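Local structure of BCL2-like 10 (Danio rerio, 6FBX) at residues 16-25 and 95-106. The protein holds apoptosis in check as a pro-survival member of the Bcl-2 family, binding the BH3 segment of the pro-apoptotic protein Bad. Sequence-based numbering, arbitrary orientation.
Sequences LAEDYISFCS and FTFTGVLASELL
Ser103 OG lies 2.9 Å from Cys24 O on the facing helix and equally close to Gly99 O one turn back in its own; its single proton can serve either carbonyl, and a serine suits the place because its short side chain keeps the hydroxyl within reach of both. A second polar link runs through water: Tyr20 OH donates to a molecule at 2.7 Å, which in turn donates to Thr96 O. Tyrosine fits here because the flat ring lies along the helix backbone at Phe95 and Gly99 while its hydroxyl reaches that water. Having CG anti to the backbone N (chi1 -173°) carries the ring across to the other helix, where CE2 comes 3.3 Å from Phe95 O and Cys24 SG sits over one face, offset toward the rim. Gly99 permits this, since any side chain would run into both the ring and the sulfur. A leucine in place of Tyr20 would probably leave the water without its phenolic donor and Cys24 SG without the ring face it packs on. Helices 2-24 and 88-107, crossing here at -48°, belong to the all-helical Bcl-2 fold; on its far side the latter helix offers Phe97 to the bound peptide. Phe95 turns a ring edge to Tyr20 CB and to the backbone of Leu16, while its CE1 reaches Ala17 CA at 3.6 Å, an approach helped by alanine's short side chain. Ile21 divides its branches along helix 88-107: CG2 meets the methyl of Ala102 at 3.8 Å, and CD1 meets Thr98 CG2; helix 112-129 packs on Ile21 and Thr98 as well. Ser25 OG bonds back to Ile21 O, the donor lying above the carbonyl plane, and Leu106 CD2 packs against Ser25 CB.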
loop_
_atom_site.group_PDB
_atom_site.type_symbol
_atom_site.label_atom_id
_atom_site.label_comp_id
_atom_site.label_asym_id
_atom_site.label_seq_id
_atom_site.Cartn_x
_atom_site.Cartn_y
_atom_site.Cartn_z
ATOM N N LEU A 16 7.373 5.488 -5.261
ATOM C CA LEU A 16 6.407 5.974 -4.284
ATOM C C LEU A 16 6.352 5.057 -3.067
ATOM O O LEU A 16 6.381 5.522 -1.921
ATOM C CB LEU A 16 5.030 6.085 -4.939
ATOM C CG LEU A 16 3.979 6.899 -4.190
ATOM C CD1 LEU A 16 4.368 8.368 -4.154
ATOM C CD2 LEU A 16 2.617 6.717 -4.846
ATOM N N ALA A 17 6.280 3.747 -3.302
ATOM C CA ALA A 17 6.249 2.794 -2.197
ATOM C C ALA A 17 7.541 2.837 -1.393
ATOM O O ALA A 17 7.514 2.794 -0.158
ATOM C CB ALA A 17 6.005 1.384 -2.734
ATOM N N GLU A 18 8.688 2.917 -2.072
ATOM C CA GLU A 18 9.954 2.987 -1.353
ATOM C C GLU A 18 10.015 4.228 -0.473
ATOM O O GLU A 18 10.510 4.171 0.660
ATOM C CB GLU A 18 11.123 2.970 -2.337
ATOM C CG GLU A 18 11.407 1.603 -2.926
ATOM C CD GLU A 18 12.698 1.574 -3.720
ATOM O OE1 GLU A 18 12.921 2.492 -4.536
ATOM O OE2 GLU A 18 13.495 0.638 -3.514
ATOM N N ASP A 19 9.514 5.359 -0.970
ATOM C CA ASP A 19 9.549 6.583 -0.177
ATOM C C ASP A 19 8.669 6.462 1.059
ATOM O O ASP A 19 9.086 6.824 2.167
ATOM C CB ASP A 19 9.110 7.784 -1.011
ATOM C CG ASP A 19 8.997 9.044 -0.179
ATOM O OD1 ASP A 19 10.045 9.649 0.127
ATOM O OD2 ASP A 19 7.864 9.409 0.196
ATOM N N TYR A 20 7.437 5.973 0.892
ATOM C CA TYR A 20 6.547 5.878 2.041
ATOM C C TYR A 20 7.096 4.906 3.074
ATOM O O TYR A 20 7.064 5.182 4.278
ATOM C CB TYR A 20 5.139 5.452 1.623
ATOM C CG TYR A 20 4.203 5.518 2.800
ATOM C CD1 TYR A 20 3.904 6.741 3.387
ATOM C CD2 TYR A 20 3.665 4.368 3.367
ATOM C CE1 TYR A 20 3.078 6.825 4.486
ATOM C CE2 TYR A 20 2.821 4.443 4.467
ATOM C CZ TYR A 20 2.541 5.677 5.024
ATOM O OH TYR A 20 1.720 5.771 6.123
ATOM N N ILE A 21 7.614 3.765 2.621
ATOM C CA ILE A 21 8.179 2.788 3.547
ATOM C C ILE A 21 9.364 3.384 4.301
ATOM O O ILE A 21 9.496 3.204 5.519
ATOM C CB ILE A 21 8.554 1.506 2.779
ATOM C CG1 ILE A 21 7.278 0.744 2.418
ATOM C CG2 ILE A 21 9.487 0.625 3.598
ATOM C CD1 ILE A 21 7.479 -0.372 1.415
ATOM N N SER A 22 10.243 4.102 3.598
ATOM C CA SER A 22 11.351 4.772 4.275
ATOM C C SER A 22 10.833 5.798 5.274
ATOM O O SER A 22 11.345 5.909 6.394
ATOM C CB SER A 22 12.267 5.446 3.252
ATOM O OG SER A 22 12.785 4.510 2.324
ATOM N N PHE A 23 9.815 6.562 4.875
ATOM C CA PHE A 23 9.198 7.544 5.761
ATOM C C PHE A 23 8.690 6.887 7.040
ATOM O O PHE A 23 8.807 7.456 8.134
ATOM C CB PHE A 23 8.070 8.236 4.995
ATOM C CG PHE A 23 7.330 9.281 5.773
ATOM C CD1 PHE A 23 7.945 10.462 6.151
ATOM C CD2 PHE A 23 5.991 9.103 6.076
ATOM C CE1 PHE A 23 7.245 11.430 6.850
ATOM C CE2 PHE A 23 5.287 10.065 6.770
ATOM C CZ PHE A 23 5.913 11.232 7.156
ATOM N N CYS A 24 8.146 5.676 6.927
ATOM C CA CYS A 24 7.681 4.918 8.081
ATOM C C CYS A 24 8.812 4.252 8.854
ATOM O O CYS A 24 8.562 3.722 9.943
ATOM C CB CYS A 24 6.683 3.849 7.631
ATOM S SG CYS A 24 5.151 4.529 6.987
ATOM N N SER A 25 10.036 4.261 8.328
ATOM C CA SER A 25 11.166 3.588 8.954
ATOM C C SER A 25 12.094 4.557 9.679
ATOM O O SER A 25 13.269 4.241 9.893
ATOM C CB SER A 25 11.946 2.793 7.905
ATOM O OG SER A 25 11.097 1.867 7.243
ATOM N N PHE A 95 -0.920 1.102 1.015
ATOM C CA PHE A 95 0.290 1.788 1.458
ATOM C C PHE A 95 0.338 1.894 2.978
ATOM O O PHE A 95 1.380 1.633 3.590
ATOM C CB PHE A 95 0.373 3.180 0.816
ATOM C CG PHE A 95 0.958 3.175 -0.568
ATOM C CD1 PHE A 95 2.208 3.721 -0.808
ATOM C CD2 PHE A 95 0.265 2.617 -1.626
ATOM C CE1 PHE A 95 2.752 3.717 -2.075
ATOM C CE2 PHE A 95 0.806 2.610 -2.901
ATOM C CZ PHE A 95 2.051 3.158 -3.124
ATOM N N THR A 96 -0.780 2.269 3.608
ATOM C CA THR A 96 -0.810 2.371 5.065
ATOM C C THR A 96 -0.447 1.041 5.707
ATOM O O THR A 96 0.406 0.976 6.599
ATOM C CB THR A 96 -2.192 2.817 5.541
ATOM O OG1 THR A 96 -2.547 4.055 4.913
ATOM C CG2 THR A 96 -2.201 2.992 7.056
ATOM N N PHE A 97 -1.101 -0.035 5.267
ATOM C CA PHE A 97 -0.848 -1.348 5.845
ATOM C C PHE A 97 0.604 -1.764 5.651
ATOM O O PHE A 97 1.237 -2.283 6.577
ATOM C CB PHE A 97 -1.793 -2.372 5.219
ATOM C CG PHE A 97 -1.636 -3.754 5.770
ATOM C CD1 PHE A 97 -1.755 -3.987 7.125
ATOM C CD2 PHE A 97 -1.388 -4.825 4.929
ATOM C CE1 PHE A 97 -1.612 -5.261 7.638
ATOM C CE2 PHE A 97 -1.246 -6.104 5.438
ATOM C CZ PHE A 97 -1.361 -6.320 6.792
ATOM N N THR A 98 1.152 -1.541 4.457
ATOM C CA THR A 98 2.525 -1.959 4.191
ATOM C C THR A 98 3.518 -1.136 5.002
ATOM O O THR A 98 4.551 -1.652 5.441
ATOM C CB THR A 98 2.821 -1.852 2.696
ATOM O OG1 THR A 98 1.880 -2.653 1.970
ATOM C CG2 THR A 98 4.227 -2.341 2.387
ATOM N N GLY A 99 3.218 0.146 5.215
ATOM C CA GLY A 99 4.062 0.963 6.071
ATOM C C GLY A 99 4.109 0.460 7.500
ATOM O O GLY A 99 5.169 0.447 8.129
ATOM N N VAL A 100 2.957 0.052 8.041
ATOM C CA VAL A 100 2.935 -0.510 9.389
ATOM C C VAL A 100 3.647 -1.854 9.405
ATOM O O VAL A 100 4.403 -2.164 10.335
ATOM C CB VAL A 100 1.484 -0.632 9.892
ATOM C CG1 VAL A 100 1.443 -1.295 11.265
ATOM C CG2 VAL A 100 0.824 0.736 9.950
ATOM N N LEU A 101 3.410 -2.673 8.381
ATOM C CA LEU A 101 4.096 -3.951 8.249
ATOM C C LEU A 101 5.607 -3.758 8.262
ATOM O O LEU A 101 6.330 -4.438 8.998
ATOM C CB LEU A 101 3.640 -4.616 6.950
ATOM C CG LEU A 101 3.575 -6.125 6.764
ATOM C CD1 LEU A 101 3.109 -6.855 8.010
ATOM C CD2 LEU A 101 2.638 -6.397 5.598
ATOM N N ALA A 102 6.097 -2.821 7.448
ATOM C CA ALA A 102 7.531 -2.568 7.377
ATOM C C ALA A 102 8.080 -2.129 8.729
ATOM O O ALA A 102 9.148 -2.586 9.151
ATOM C CB ALA A 102 7.816 -1.510 6.312
ATOM N N SER A 103 7.362 -1.242 9.421
ATOM C CA SER A 103 7.820 -0.778 10.727
ATOM C C SER A 103 7.855 -1.921 11.733
ATOM O O SER A 103 8.758 -1.988 12.578
ATOM C CB SER A 103 6.914 0.346 11.230
ATOM O OG SER A 103 6.872 1.416 10.303
ATOM N N GLU A 104 6.879 -2.827 11.664
ATOM C CA GLU A 104 6.856 -3.960 12.584
ATOM C C GLU A 104 8.013 -4.913 12.304
ATOM O O GLU A 104 8.643 -5.424 13.236
ATOM C CB GLU A 104 5.511 -4.686 12.485
ATOM C CG GLU A 104 5.380 -5.925 13.360
ATOM C CD GLU A 104 5.301 -5.601 14.837
ATOM O OE1 GLU A 104 4.845 -4.489 15.178
ATOM O OE2 GLU A 104 5.686 -6.463 15.658
ATOM N N LEU A 105 8.315 -5.158 11.025
ATOM C CA LEU A 105 9.438 -6.028 10.690
ATOM C C LEU A 105 10.752 -5.446 11.197
ATOM O O LEU A 105 11.611 -6.178 11.703
ATOM C CB LEU A 105 9.491 -6.257 9.179
ATOM C CG LEU A 105 8.374 -7.147 8.628
ATOM C CD1 LEU A 105 8.244 -6.997 7.116
ATOM C CD2 LEU A 105 8.630 -8.601 8.998
ATOM N N LEU A 106 10.929 -4.128 11.074
ATOM C CA LEU A 106 12.112 -3.488 11.641
ATOM C C LEU A 106 12.145 -3.637 13.156
ATOM O O LEU A 106 13.198 -3.922 13.736
ATOM C CB LEU A 106 12.152 -2.012 11.243
ATOM C CG LEU A 106 12.906 -1.695 9.949
ATOM C CD1 LEU A 106 12.386 -2.525 8.785
ATOM C CD2 LEU A 106 12.816 -0.210 9.626
HETATM O O HOH W 1 1.416 3.542 7.524
#